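Dihydroorotase (Campylobacter jejuni subsp. jejuni, PDB 3PNU) probably catalyses the reversible, zinc-dependent cyclisation of N-carbamoyl-L-aspartate to (S)-dihydroorotate in de novo pyrimidine biosynthesis. Local coordinates at residues A[256-261]-A[303-308]; A[29-34]-A[54-59]; A[184-189]-A[206-211]. One frame throughout, in Å; residues are numbered along the deposited sequence.

Interaction 1 of 3, residues A[256-261]-A[303-308]. With ZN (zinc ion), chain D.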
ATOM      1  N   VAL A 256     -13.574  14.160 -20.211  1.00 38.27           N
ATOM      2  CA  VAL A 256     -13.520  13.641 -18.862  1.00 38.01           C
ATOM      3  C   VAL A 256     -14.877  13.863 -18.196  1.00 38.05           C
ATOM      4  O   VAL A 256     -15.494  14.908 -18.377  1.00 39.26           O
ATOM      5  CB  VAL A 256     -12.393  14.279 -18.068  1.00 38.79           C
ATOM      6  CG1 VAL A 256     -12.612  14.080 -16.583  1.00 39.88           C
ATOM      7  CG2 VAL A 256     -11.049  13.696 -18.521  1.00 37.72           C
ATOM      8  N   MET A 257     -15.342  12.865 -17.451  1.00 36.49           N
ATOM      9  CA  MET A 257     -16.636  12.907 -16.783  1.00 35.38           C
ATOM     10  C   MET A 257     -16.450  12.446 -15.361  1.00 36.62           C
ATOM     11  O   MET A 257     -15.594  11.624 -15.086  1.00 36.29           O
ATOM     12  CB  MET A 257     -17.595  11.934 -17.461  1.00 36.05           C
ATOM     13  CG  MET A 257     -17.941  12.261 -18.903  1.00 33.49           C
ATOM     14  SD  MET A 257     -18.628  10.845 -19.793  1.00 34.91           S
ATOM     15  CE  MET A 257     -17.160   9.909 -20.192  1.00 36.02           C
ATOM     16  N   PHE A 258     -17.242  12.964 -14.437  1.00 38.19           N
ATOM     17  CA  PHE A 258     -17.116  12.508 -13.077  1.00 38.09           C
ATOM     18  C   PHE A 258     -17.758  11.142 -12.930  1.00 37.93           C
ATOM     19  O   PHE A 258     -18.855  10.900 -13.431  1.00 37.44           O
ATOM     20  CB  PHE A 258     -17.739  13.477 -12.094  1.00 39.74           C
ATOM     21  CG  PHE A 258     -17.858  12.912 -10.733  1.00 34.97           C
ATOM     22  CD1 PHE A 258     -16.760  12.823  -9.922  1.00 37.73           C
ATOM     23  CD2 PHE A 258     -19.070  12.447 -10.276  1.00 37.86           C
ATOM     24  CE1 PHE A 258     -16.865  12.277  -8.649  1.00 37.29           C
ATOM     25  CE2 PHE A 258     -19.185  11.910  -9.008  1.00 37.78           C
ATOM     26  CZ  PHE A 258     -18.071  11.818  -8.205  1.00 36.92           C
ATOM     27  N   GLY A 259     -17.028  10.252 -12.269  1.00 38.43           N
ATOM     28  CA  GLY A 259     -17.455   8.880 -11.975  1.00 37.92           C
ATOM     29  C   GLY A 259     -16.860   8.594 -10.605  1.00 37.70           C
ATOM     30  O   GLY A 259     -15.644   8.545 -10.454  1.00 38.65           O
ATOM     31  N   SER A 260     -17.706   8.405  -9.604  1.00 36.55           N
ATOM     32  CA  SER A 260     -17.219   8.259  -8.236  1.00 36.47           C
ATOM     33  C   SER A 260     -16.565   6.943  -7.923  1.00 35.96           C
ATOM     34  O   SER A 260     -15.729   6.861  -7.068  1.00 34.31           O
ATOM     35  CB  SER A 260     -18.395   8.374  -7.266  1.00 34.92           C
ATOM     36  OG  SER A 260     -19.249   7.227  -7.399  1.00 30.87           O
ATOM     37  N   ASP A 261     -16.995   5.909  -8.612  1.00 39.02           N
ATOM     38  CA  ASP A 261     -16.592   4.544  -8.287  1.00 40.65           C
ATOM     39  C   ASP A 261     -16.916   4.302  -6.803  1.00 41.91           C
ATOM     40  O   ASP A 261     -16.185   3.597  -6.128  1.00 43.74           O
ATOM     41  CB  ASP A 261     -15.114   4.269  -8.585  1.00 39.33           C
ATOM     42  CG  ASP A 261     -14.756   2.783  -8.490  1.00 38.69           C
ATOM     43  OD1 ASP A 261     -15.577   1.892  -8.848  1.00 32.38           O
ATOM     44  OD2 ASP A 261     -13.619   2.511  -8.076  1.00 42.68           O
ATOM     45  N   GLN A 303     -19.779  22.183 -13.327  1.00 45.18           N
ATOM     46  CA  GLN A 303     -21.010  21.837 -14.035  1.00 44.74           C
ATOM     47  C   GLN A 303     -20.676  21.005 -15.265  1.00 42.97           C
ATOM     48  O   GLN A 303     -21.454  20.146 -15.654  1.00 44.28           O
ATOM     49  CB  GLN A 303     -21.795  23.118 -14.404  1.00 44.04           C
ATOM     50  CG  GLN A 303     -23.063  22.902 -15.233  1.00 43.07           C
ATOM     51  CD  GLN A 303     -24.091  21.990 -14.569  1.00 43.46           C
ATOM     52  OE1 GLN A 303     -24.329  22.053 -13.358  1.00 42.95           O
ATOM     53  NE2 GLN A 303     -24.728  21.155 -15.379  1.00 42.92           N
ATOM     54  N   LYS A 304     -19.527  21.274 -15.876  1.00 42.91           N
ATOM     55  CA  LYS A 304     -19.060  20.498 -17.029  1.00 43.73           C
ATOM     56  C   LYS A 304     -18.614  19.080 -16.635  1.00 42.90           C
ATOM     57  O   LYS A 304     -18.996  18.081 -17.267  1.00 44.88           O
ATOM     58  CB  LYS A 304     -17.883  21.196 -17.704  1.00 45.10           C
ATOM     59  CG  LYS A 304     -18.225  22.308 -18.714  1.00 48.25           C
ATOM     60  CD  LYS A 304     -16.957  23.097 -19.053  1.00 51.82           C
ATOM     61  CE  LYS A 304     -17.101  24.070 -20.212  1.00 56.92           C
ATOM     62  NZ  LYS A 304     -16.987  23.400 -21.553  1.00 63.04           N
ATOM     63  N   PHE A 305     -17.816  19.010 -15.581  1.00 40.71           N
ATOM     64  CA  PHE A 305     -17.255  17.766 -15.091  1.00 40.28           C
ATOM     65  C   PHE A 305     -18.328  16.810 -14.574  1.00 40.57           C
ATOM     66  O   PHE A 305     -18.270  15.609 -14.842  1.00 39.95           O
ATOM     67  CB  PHE A 305     -16.179  18.093 -14.039  1.00 41.08           C
ATOM     68  CG  PHE A 305     -15.530  16.888 -13.408  1.00 40.51           C
ATOM     69  CD1 PHE A 305     -14.871  15.950 -14.186  1.00 38.13           C
ATOM     70  CD2 PHE A 305     -15.538  16.727 -12.029  1.00 36.16           C
ATOM     71  CE1 PHE A 305     -14.275  14.855 -13.602  1.00 40.03           C
ATOM     72  CE2 PHE A 305     -14.931  15.639 -11.446  1.00 36.87           C
ATOM     73  CZ  PHE A 305     -14.298  14.698 -12.233  1.00 36.19           C
ATOM     74  N   LEU A 306     -19.319  17.349 -13.863  1.00 41.14           N
ATOM     75  CA  LEU A 306     -20.412  16.558 -13.304  1.00 40.25           C
ATOM     76  C   LEU A 306     -21.578  16.297 -14.231  1.00 39.49           C
ATOM     77  O   LEU A 306     -22.382  15.396 -13.967  1.00 38.11           O
ATOM     78  CB  LEU A 306     -21.016  17.280 -12.098  1.00 41.66           C
ATOM     79  CG  LEU A 306     -20.571  16.992 -10.691  1.00 41.54           C
ATOM     80  CD1 LEU A 306     -21.252  17.995  -9.769  1.00 42.52           C
ATOM     81  CD2 LEU A 306     -20.961  15.549 -10.328  1.00 41.93           C
ATOM     82  N   SER A 307     -21.715  17.087 -15.290  1.00 39.23           N
ATOM     83  CA  SER A 307     -22.893  16.921 -16.122  1.00 38.25           C
ATOM     84  C   SER A 307     -22.806  17.257 -17.595  1.00 37.67           C
ATOM     85  O   SER A 307     -23.163  16.412 -18.417  1.00 36.43           O
ATOM     86  CB  SER A 307     -24.033  17.745 -15.519  1.00 38.54           C
ATOM     87  OG  SER A 307     -25.284  17.382 -16.068  1.00 37.66           O
ATOM     88  N   ASP A 308     -22.357  18.463 -17.941  1.00 36.17           N
ATOM     89  CA  ASP A 308     -22.370  18.875 -19.359  1.00 37.38           C
ATOM     90  C   ASP A 308     -21.487  18.037 -20.287  1.00 36.66           C
ATOM     91  O   ASP A 308     -21.841  17.830 -21.455  1.00 36.46           O
ATOM     92  CB  ASP A 308     -22.023  20.370 -19.547  1.00 38.21           C
ATOM     93  CG  ASP A 308     -22.906  21.304 -18.724  1.00 39.75           C
ATOM     94  OD1 ASP A 308     -23.814  20.850 -18.011  1.00 43.72           O
ATOM     95  OD2 ASP A 308     -22.671  22.520 -18.786  1.00 49.59           O
TER
HETATM   96 ZN    ZN D 337     -15.966   0.309 -10.250  1.00 42.87          ZN
HETATM   97  O   HOH W   1     -13.604   0.220  -9.785  1.00 45.05           O
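F258 on strand 256-258 meets F305 and L306 of helix 299-314, a helix packed against the strand wall of the TIM barrel; the short segments run at 78° to each other. The backbones join directly: F258 N donates to F305 O at 2.9 Å. From there the F258 side chain can be followed outward. Its CB sits over one face of the F305 ring, 3.7 Å from the ring centroid, a CH-pi contact. With CG anti to the backbone N (chi1 169°), the ring is carried past F305 towards L306. F258 CG lies between the two residues, 4.1 Å from both F305 CE2 and L306 CD2. Beyond it the two sides of the ring part company: F258 CD1 lies 3.7 Å from F305 CE2, and F258 CD2 lies 3.6 Å from L306 CD2. The two phenyl planes are oblique, and F305 CZ lies in the plane of the F258 ring at its edge. One face of that ring carries S260 N, offset toward the rim. V256 CG1 completes the apolar grip on F305 by meeting CE1 at the ring edge. I209 of strand 205-209 also touches F305, and I285 touches F258. Past the strand the chain turns into the active site, where the carboxylate of D261 shares its zinc ion with H34, H36 and carboxylated K116, D261 OD1 standing 2.1 Å from the metal.

Interaction 2 of 3, residues A[29-34]-A[54-59]. With ZN (zinc ion), chain D.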
ATOM      1  N   ASN A  29     -28.536  18.824 -13.021  1.00 49.18           N
ATOM      2  CA  ASN A  29     -28.490  17.449 -13.514  1.00 49.42           C
ATOM      3  C   ASN A  29     -27.148  16.717 -13.314  1.00 48.16           C
ATOM      4  O   ASN A  29     -26.552  16.230 -14.270  1.00 48.79           O
ATOM      5  CB  ASN A  29     -28.883  17.416 -15.007  1.00 49.45           C
ATOM      6  CG  ASN A  29     -30.356  17.790 -15.253  1.00 51.41           C
ATOM      7  OD1 ASN A  29     -31.230  17.510 -14.435  1.00 49.19           O
ATOM      8  ND2 ASN A  29     -30.624  18.405 -16.401  1.00 48.18           N
ATOM      9  N   PRO A  30     -26.668  16.646 -12.070  1.00 46.52           N
ATOM     10  CA  PRO A  30     -25.422  15.934 -11.810  1.00 45.55           C
ATOM     11  C   PRO A  30     -25.516  14.469 -12.187  1.00 43.78           C
ATOM     12  O   PRO A  30     -26.520  13.797 -11.929  1.00 41.52           O
ATOM     13  CB  PRO A  30     -25.238  16.057 -10.290  1.00 45.56           C
ATOM     14  CG  PRO A  30     -26.581  16.432  -9.759  1.00 47.16           C
ATOM     15  CD  PRO A  30     -27.248  17.208 -10.843  1.00 46.97           C
ATOM     16  N   LEU A  31     -24.456  13.979 -12.797  1.00 42.96           N
ATOM     17  CA  LEU A  31     -24.409  12.602 -13.199  1.00 42.03           C
ATOM     18  C   LEU A  31     -23.244  11.901 -12.532  1.00 39.75           C
ATOM     19  O   LEU A  31     -22.159  12.457 -12.446  1.00 38.29           O
ATOM     20  CB  LEU A  31     -24.265  12.554 -14.714  1.00 42.14           C
ATOM     21  CG  LEU A  31     -25.497  13.080 -15.456  1.00 44.38           C
ATOM     22  CD1 LEU A  31     -25.205  13.411 -16.929  1.00 43.77           C
ATOM     23  CD2 LEU A  31     -26.620  12.069 -15.333  1.00 43.64           C
ATOM     24  N   ASP A  32     -23.484  10.695 -12.027  1.00 39.29           N
ATOM     25  CA  ASP A  32     -22.410   9.882 -11.474  1.00 38.79           C
ATOM     26  C   ASP A  32     -22.213   8.787 -12.494  1.00 38.04           C
ATOM     27  O   ASP A  32     -23.001   7.837 -12.551  1.00 38.64           O
ATOM     28  CB  ASP A  32     -22.729   9.303 -10.089  1.00 37.63           C
ATOM     29  CG  ASP A  32     -21.560   8.432  -9.538  1.00 40.15           C
ATOM     30  OD1 ASP A  32     -20.632   8.106 -10.314  1.00 37.29           O
ATOM     31  OD2 ASP A  32     -21.560   8.074  -8.342  1.00 41.44           O
ATOM     32  N   MET A  33     -21.163   8.911 -13.310  1.00 38.52           N
ATOM     33  CA  MET A  33     -20.932   7.934 -14.405  1.00 37.93           C
ATOM     34  C   MET A  33     -20.218   6.630 -14.041  1.00 37.07           C
ATOM     35  O   MET A  33     -19.835   5.864 -14.934  1.00 36.07           O
ATOM     36  CB  MET A  33     -20.235   8.619 -15.578  1.00 38.30           C
ATOM     37  CG  MET A  33     -20.998   9.866 -16.077  1.00 40.98           C
ATOM     38  SD  MET A  33     -22.697   9.528 -16.623  1.00 42.01           S
ATOM     39  CE  MET A  33     -22.443   8.611 -18.140  1.00 30.96           C
ATOM     40  N   HIS A  34     -20.064   6.353 -12.747  1.00 36.62           N
ATOM     41  CA  HIS A  34     -19.444   5.096 -12.315  1.00 37.57           C
ATOM     42  C   HIS A  34     -19.871   4.800 -10.878  1.00 36.17           C
ATOM     43  O   HIS A  34     -19.276   5.321  -9.954  1.00 35.27           O
ATOM     44  CB  HIS A  34     -17.904   5.194 -12.409  1.00 36.31           C
ATOM     45  CG  HIS A  34     -17.201   3.894 -12.193  1.00 35.51           C
ATOM     46  ND1 HIS A  34     -16.422   3.299 -13.164  1.00 38.49           N
ATOM     47  CD2 HIS A  34     -17.175   3.056 -11.124  1.00 35.99           C
ATOM     48  CE1 HIS A  34     -15.933   2.163 -12.695  1.00 35.44           C
ATOM     49  NE2 HIS A  34     -16.377   1.989 -11.462  1.00 30.05           N
ATOM     50  N   PHE A  54     -28.094  12.789  -7.207  1.00 53.61           N
ATOM     51  CA  PHE A  54     -27.886  12.675  -8.659  1.00 52.71           C
ATOM     52  C   PHE A  54     -29.171  12.405  -9.421  1.00 51.46           C
ATOM     53  O   PHE A  54     -30.083  11.787  -8.900  1.00 49.72           O
ATOM     54  CB  PHE A  54     -26.822  11.589  -8.958  1.00 52.38           C
ATOM     55  CG  PHE A  54     -25.444  11.967  -8.493  1.00 48.67           C
ATOM     56  CD1 PHE A  54     -24.563  12.605  -9.346  1.00 46.94           C
ATOM     57  CD2 PHE A  54     -25.047  11.731  -7.187  1.00 50.25           C
ATOM     58  CE1 PHE A  54     -23.293  12.992  -8.911  1.00 47.52           C
ATOM     59  CE2 PHE A  54     -23.776  12.107  -6.745  1.00 47.75           C
ATOM     60  CZ  PHE A  54     -22.902  12.737  -7.608  1.00 45.33           C
ATOM     61  N   CYS A  55     -29.246  12.891 -10.657  1.00 52.16           N
ATOM     62  CA  CYS A  55     -30.430  12.646 -11.486  1.00 52.15           C
ATOM     63  C   CYS A  55     -30.308  11.312 -12.207  1.00 50.60           C
ATOM     64  O   CYS A  55     -31.318  10.749 -12.656  1.00 50.18           O
ATOM     65  CB  CYS A  55     -30.666  13.773 -12.494  1.00 53.04           C
ATOM     66  SG  CYS A  55     -29.426  13.954 -13.757  1.00 57.59           S
ATOM     67  N   ALA A  56     -29.072  10.809 -12.308  1.00 47.72           N
ATOM     68  CA  ALA A  56     -28.791   9.528 -12.968  1.00 46.37           C
ATOM     69  C   ALA A  56     -27.375   9.017 -12.639  1.00 44.32           C
ATOM     70  O   ALA A  56     -26.497   9.784 -12.246  1.00 41.52           O
ATOM     71  CB  ALA A  56     -28.967   9.660 -14.510  1.00 43.68           C
ATOM     72  N   ALA A  57     -27.160   7.718 -12.816  1.00 43.46           N
ATOM     73  CA  ALA A  57     -25.847   7.133 -12.541  1.00 42.73           C
ATOM     74  C   ALA A  57     -25.633   5.873 -13.341  1.00 42.21           C
ATOM     75  O   ALA A  57     -26.571   5.102 -13.535  1.00 43.34           O
ATOM     76  CB  ALA A  57     -25.711   6.839 -11.068  1.00 41.01           C
ATOM     77  N   VAL A  58     -24.412   5.678 -13.848  1.00 41.49           N
ATOM     78  CA  VAL A  58     -24.095   4.441 -14.544  1.00 39.30           C
ATOM     79  C   VAL A  58     -23.948   3.408 -13.427  1.00 39.37           C
ATOM     80  O   VAL A  58     -23.161   3.613 -12.497  1.00 38.77           O
ATOM     81  CB  VAL A  58     -22.802   4.514 -15.374  1.00 39.35           C
ATOM     82  CG1 VAL A  58     -22.536   3.168 -16.011  1.00 38.22           C
ATOM     83  CG2 VAL A  58     -22.891   5.597 -16.444  1.00 34.32           C
ATOM     84  N   ILE A  59     -24.722   2.322 -13.516  1.00 39.12           N
ATOM     85  CA  ILE A  59     -24.748   1.262 -12.503  1.00 38.97           C
ATOM     86  C   ILE A  59     -23.889   0.108 -12.984  1.00 40.44           C
ATOM     87  O   ILE A  59     -24.202  -0.531 -14.011  1.00 39.14           O
ATOM     88  CB  ILE A  59     -26.192   0.753 -12.272  1.00 40.46           C
ATOM     89  CG1 ILE A  59     -27.159   1.940 -12.101  1.00 38.11           C
ATOM     90  CG2 ILE A  59     -26.263  -0.237 -11.070  1.00 39.16           C
ATOM     91  CD1 ILE A  59     -26.764   2.909 -11.026  1.00 34.46           C
TER
HETATM   92 ZN    ZN D 337     -15.966   0.309 -10.250  1.00 42.87          ZN
HETATM   93  O   HOH W   1     -13.604   0.220  -9.785  1.00 45.05           O
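The binuclear zinc site begins at the C-terminal end of strand 31-35, whose residues D32 and M33 lie against A57 and V58 of the neighbouring strand 56-59. H34, where the chain turns a corner, binds one zinc ion through NE2 at 2.1 Å; E188 takes a hydrogen bond from its ND1, and together with the metal bond this fixes the ring's rotation. D32 bonds to strand 56-59 through both backbone groups: its N donates to A56 O at 3.2 Å and its O accepts from V58 N at 2.9 Å. Near the start of the pair, C55 N reaches P30 O at 3.1 Å. This parallel pairing belongs to a beta-alpha-beta unit of the TIM barrel, strand 31-35 being linked to strand 56-59 through helix 40-51. On one side of the sheet the F54 ring lies under D32, whose CB is over its face 4.0 Å from the centroid; P30 O approaches the same ring at its edge, and P30 CB touches CD1. On the side of L31 and A56, L31 CD2 drops between A56 CB, at 3.5 Å, and C55 SG. M33, bent at chi2 and chi3 (-59° and -70°), folds its chain back so that CE meets V58 CG2 at 3.5 Å. The D32 carboxylate turns toward the strand end: OD1 accepts from H34 N at 3.1 Å, closing an Asx turn from above the carboxylate plane, while OD2 is hydrogen-bonded to S260 OG.

Interaction 3 of 3, residues A[184-189]-A[206-211]; sequences KIVMEH and YATITL. With ZN (zinc ion), chain C.
K184 and Y206 open this parallel strand pair, the extended lysine laying its CG 3.7 Å from Y206 CE2 while NZ is held by the carbonyl of I313. I185 turns its side chain off toward Y173 and L176 of helix 170-179, but its O accepts from Y206 N at 2.9 Å. V186 faces the same side of the sheet as Y206. With CG1 anti to the backbone N (chi1 -174°), that methyl meets T208 CG2 at 3.8 Å, leaving CG2 beside Y206 CB. M187 points to the other side, with A207, and uses both its backbone groups: N donates to Y206 O at 2.9 Å, and O receives T208 N at 3.2 Å. E188 bends at chi2 (-64°), which brings its carboxylate back to T208. T208 OG1 donates to E188 OE1; the refined separation of 2.4 Å is very short, so its exact length is doubtful. E188 is a second-shell residue of the zinc site, and through this contact it probably ties T208 to that site as well. T208 OG1 has a second role, accepting from H189 N at 3.0 Å. H189 rests its CB against the T210 methyl and has E188 CB over one ring face; its NE2 binds the second zinc ion at 2.0 Å, beside H155. The two strands belong to a beta-alpha-beta unit of the TIM barrel, connected through helix 193-201. Strand 152-154 flanks 185-187, strand 256-258 flanks 205-209, and helix 299-314 touches V186, Y206 and I209.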
ATOM      1  N   LYS A 184     -16.770   4.001 -28.827  1.00 40.66           N
ATOM      2  CA  LYS A 184     -16.465   4.874 -27.715  1.00 40.55           C
ATOM      3  C   LYS A 184     -15.896   3.980 -26.636  1.00 37.78           C
ATOM      4  O   LYS A 184     -16.523   2.991 -26.231  1.00 37.18           O
ATOM      5  CB  LYS A 184     -17.692   5.618 -27.196  1.00 42.63           C
ATOM      6  CG  LYS A 184     -18.121   6.732 -28.100  1.00 46.81           C
ATOM      7  CD  LYS A 184     -19.373   7.417 -27.564  1.00 52.65           C
ATOM      8  CE  LYS A 184     -19.891   8.397 -28.577  1.00 54.69           C
ATOM      9  NZ  LYS A 184     -21.310   8.688 -28.322  1.00 62.79           N
ATOM     10  N   ILE A 185     -14.696   4.319 -26.190  1.00 34.03           N
ATOM     11  CA  ILE A 185     -14.010   3.551 -25.185  1.00 32.55           C
ATOM     12  C   ILE A 185     -13.768   4.464 -23.999  1.00 31.77           C
ATOM     13  O   ILE A 185     -13.021   5.444 -24.100  1.00 30.58           O
ATOM     14  CB  ILE A 185     -12.672   3.004 -25.717  1.00 31.91           C
ATOM     15  CG1 ILE A 185     -12.898   2.161 -26.982  1.00 32.63           C
ATOM     16  CG2 ILE A 185     -11.979   2.193 -24.659  1.00 31.72           C
ATOM     17  CD1 ILE A 185     -11.619   1.649 -27.666  1.00 25.48           C
ATOM     18  N   VAL A 186     -14.409   4.151 -22.880  1.00 31.22           N
ATOM     19  CA  VAL A 186     -14.260   4.970 -21.684  1.00 32.15           C
ATOM     20  C   VAL A 186     -13.307   4.306 -20.701  1.00 32.13           C
ATOM     21  O   VAL A 186     -13.570   3.216 -20.198  1.00 31.50           O
ATOM     22  CB  VAL A 186     -15.618   5.252 -20.998  1.00 32.40           C
ATOM     23  CG1 VAL A 186     -15.441   6.234 -19.827  1.00 30.48           C
ATOM     24  CG2 VAL A 186     -16.588   5.816 -22.013  1.00 30.08           C
ATOM     25  N   MET A 187     -12.176   4.971 -20.475  1.00 32.03           N
ATOM     26  CA  MET A 187     -11.178   4.524 -19.525  1.00 31.13           C
ATOM     27  C   MET A 187     -11.713   4.908 -18.138  1.00 32.26           C
ATOM     28  O   MET A 187     -11.609   6.063 -17.727  1.00 30.87           O
ATOM     29  CB  MET A 187      -9.842   5.234 -19.802  1.00 30.24           C
ATOM     30  CG  MET A 187      -9.303   5.014 -21.225  1.00 30.68           C
ATOM     31  SD  MET A 187      -7.657   5.690 -21.533  1.00 32.19           S
ATOM     32  CE  MET A 187      -7.934   7.425 -21.230  1.00 28.15           C
ATOM     33  N   GLU A 188     -12.316   3.957 -17.429  1.00 31.90           N
ATOM     34  CA  GLU A 188     -12.879   4.248 -16.101  1.00 31.11           C
ATOM     35  C   GLU A 188     -11.851   4.566 -15.057  1.00 32.57           C
ATOM     36  O   GLU A 188     -10.696   4.134 -15.149  1.00 33.65           O
ATOM     37  CB  GLU A 188     -13.734   3.087 -15.610  1.00 32.09           C
ATOM     38  CG  GLU A 188     -14.976   2.866 -16.456  1.00 33.29           C
ATOM     39  CD  GLU A 188     -15.947   4.055 -16.412  1.00 34.57           C
ATOM     40  OE1 GLU A 188     -15.934   4.859 -15.428  1.00 34.34           O
ATOM     41  OE2 GLU A 188     -16.731   4.165 -17.371  1.00 37.96           O
ATOM     42  N   HIS A 189     -12.294   5.310 -14.038  1.00 33.61           N
ATOM     43  CA  HIS A 189     -11.444   5.764 -12.927  1.00 33.04           C
ATOM     44  C   HIS A 189      -9.950   5.830 -13.241  1.00 33.50           C
ATOM     45  O   HIS A 189      -9.156   5.056 -12.716  1.00 34.78           O
ATOM     46  CB  HIS A 189     -11.670   4.926 -11.682  1.00 32.76           C
ATOM     47  CG  HIS A 189     -11.714   3.454 -11.930  1.00 33.18           C
ATOM     48  ND1 HIS A 189     -10.693   2.771 -12.547  1.00 35.13           N
ATOM     49  CD2 HIS A 189     -12.642   2.525 -11.596  1.00 35.85           C
ATOM     50  CE1 HIS A 189     -11.009   1.488 -12.621  1.00 32.47           C
ATOM     51  NE2 HIS A 189     -12.178   1.311 -12.035  1.00 35.03           N
ATOM     52  N   TYR A 206     -12.254   8.288 -23.945  1.00 35.09           N
ATOM     53  CA  TYR A 206     -12.880   9.152 -22.974  1.00 33.82           C
ATOM     54  C   TYR A 206     -12.449   8.642 -21.611  1.00 33.26           C
ATOM     55  O   TYR A 206     -11.763   7.628 -21.527  1.00 32.38           O
ATOM     56  CB  TYR A 206     -14.409   9.098 -23.113  1.00 35.59           C
ATOM     57  CG  TYR A 206     -14.920   9.568 -24.470  1.00 34.51           C
ATOM     58  CD1 TYR A 206     -15.206  10.902 -24.698  1.00 33.51           C
ATOM     59  CD2 TYR A 206     -15.105   8.679 -25.512  1.00 37.25           C
ATOM     60  CE1 TYR A 206     -15.648  11.336 -25.918  1.00 39.79           C
ATOM     61  CE2 TYR A 206     -15.574   9.110 -26.744  1.00 38.54           C
ATOM     62  CZ  TYR A 206     -15.835  10.436 -26.936  1.00 41.72           C
ATOM     63  OH  TYR A 206     -16.287  10.886 -28.150  1.00 53.07           O
ATOM     64  N   ALA A 207     -12.850   9.325 -20.541  1.00 31.94           N
ATOM     65  CA  ALA A 207     -12.473   8.878 -19.205  1.00 30.99           C
ATOM     66  C   ALA A 207     -13.390   9.377 -18.102  1.00 29.87           C
ATOM     67  O   ALA A 207     -14.078  10.391 -18.249  1.00 30.34           O
ATOM     68  CB  ALA A 207     -11.027   9.303 -18.910  1.00 29.20           C
ATOM     69  N   THR A 208     -13.410   8.644 -16.995  1.00 29.91           N
ATOM     70  CA  THR A 208     -14.134   9.074 -15.823  1.00 30.87           C
ATOM     71  C   THR A 208     -13.077   9.225 -14.736  1.00 32.17           C
ATOM     72  O   THR A 208     -12.069   8.521 -14.760  1.00 32.89           O
ATOM     73  CB  THR A 208     -15.236   8.105 -15.376  1.00 31.74           C
ATOM     74  OG1 THR A 208     -14.673   6.870 -14.915  1.00 33.50           O
ATOM     75  CG2 THR A 208     -16.229   7.834 -16.500  1.00 31.86           C
ATOM     76  N   ILE A 209     -13.286  10.166 -13.821  1.00 33.30           N
ATOM     77  CA  ILE A 209     -12.387  10.383 -12.687  1.00 34.66           C
ATOM     78  C   ILE A 209     -13.192  10.412 -11.371  1.00 35.57           C
ATOM     79  O   ILE A 209     -14.307  10.963 -11.320  1.00 35.98           O
ATOM     80  CB  ILE A 209     -11.609  11.688 -12.799  1.00 34.94           C
ATOM     81  CG1 ILE A 209     -10.764  11.703 -14.062  1.00 34.97           C
ATOM     82  CG2 ILE A 209     -10.711  11.831 -11.599  1.00 35.63           C
ATOM     83  CD1 ILE A 209     -10.025  12.990 -14.270  1.00 36.43           C
ATOM     84  N   THR A 210     -12.625   9.813 -10.321  1.00 34.94           N
ATOM     85  CA  THR A 210     -13.283   9.727  -9.026  1.00 34.10           C
ATOM     86  C   THR A 210     -13.011  10.927  -8.159  1.00 34.42           C
ATOM     87  O   THR A 210     -12.148  11.773  -8.439  1.00 33.94           O
ATOM     88  CB  THR A 210     -12.774   8.522  -8.193  1.00 33.57           C
ATOM     89  OG1 THR A 210     -11.428   8.775  -7.782  1.00 32.82           O
ATOM     90  CG2 THR A 210     -12.863   7.239  -8.975  1.00 33.22           C
ATOM     91  N   LEU A 211     -13.732  10.985  -7.058  1.00 34.48           N
ATOM     92  CA  LEU A 211     -13.512  12.054  -6.141  1.00 35.75           C
ATOM     93  C   LEU A 211     -12.199  11.835  -5.416  1.00 35.22           C
ATOM     94  O   LEU A 211     -11.346  12.715  -5.400  1.00 35.32           O
ATOM     95  CB  LEU A 211     -14.662  12.135  -5.153  1.00 36.88           C
ATOM     96  CG  LEU A 211     -14.489  13.158  -4.030  1.00 36.56           C
ATOM     97  CD1 LEU A 211     -14.078  14.484  -4.591  1.00 37.54           C
ATOM     98  CD2 LEU A 211     -15.780  13.238  -3.206  1.00 36.59           C
TER
HETATM   99 ZN    ZN C 336     -13.178  -0.429 -11.652  1.00 42.27          ZN
HETATM  100  O   HOH W   1     -13.604   0.220  -9.785  1.00 45.05           O

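From the N terminus, interaction 2 comes first, closing a loop through helix 40-51 between two adjacent barrel strands. Interaction 3 does the same through helix 193-201, farther along the barrel. Interaction 1 follows, closing a longer excursion that includes helix 285-296 and ends on helix 299-314. The three loops lie in series; none nests in or crosses another. They are nevertheless joined in space: strand 256-258 hydrogen-bonds to strand 205-209 through M257 N and A207 O, and S307 OG of the helix meets N29 O of interaction 2. Their metal ends converge on the zinc pair, where a single water lies bound to both zinc ions.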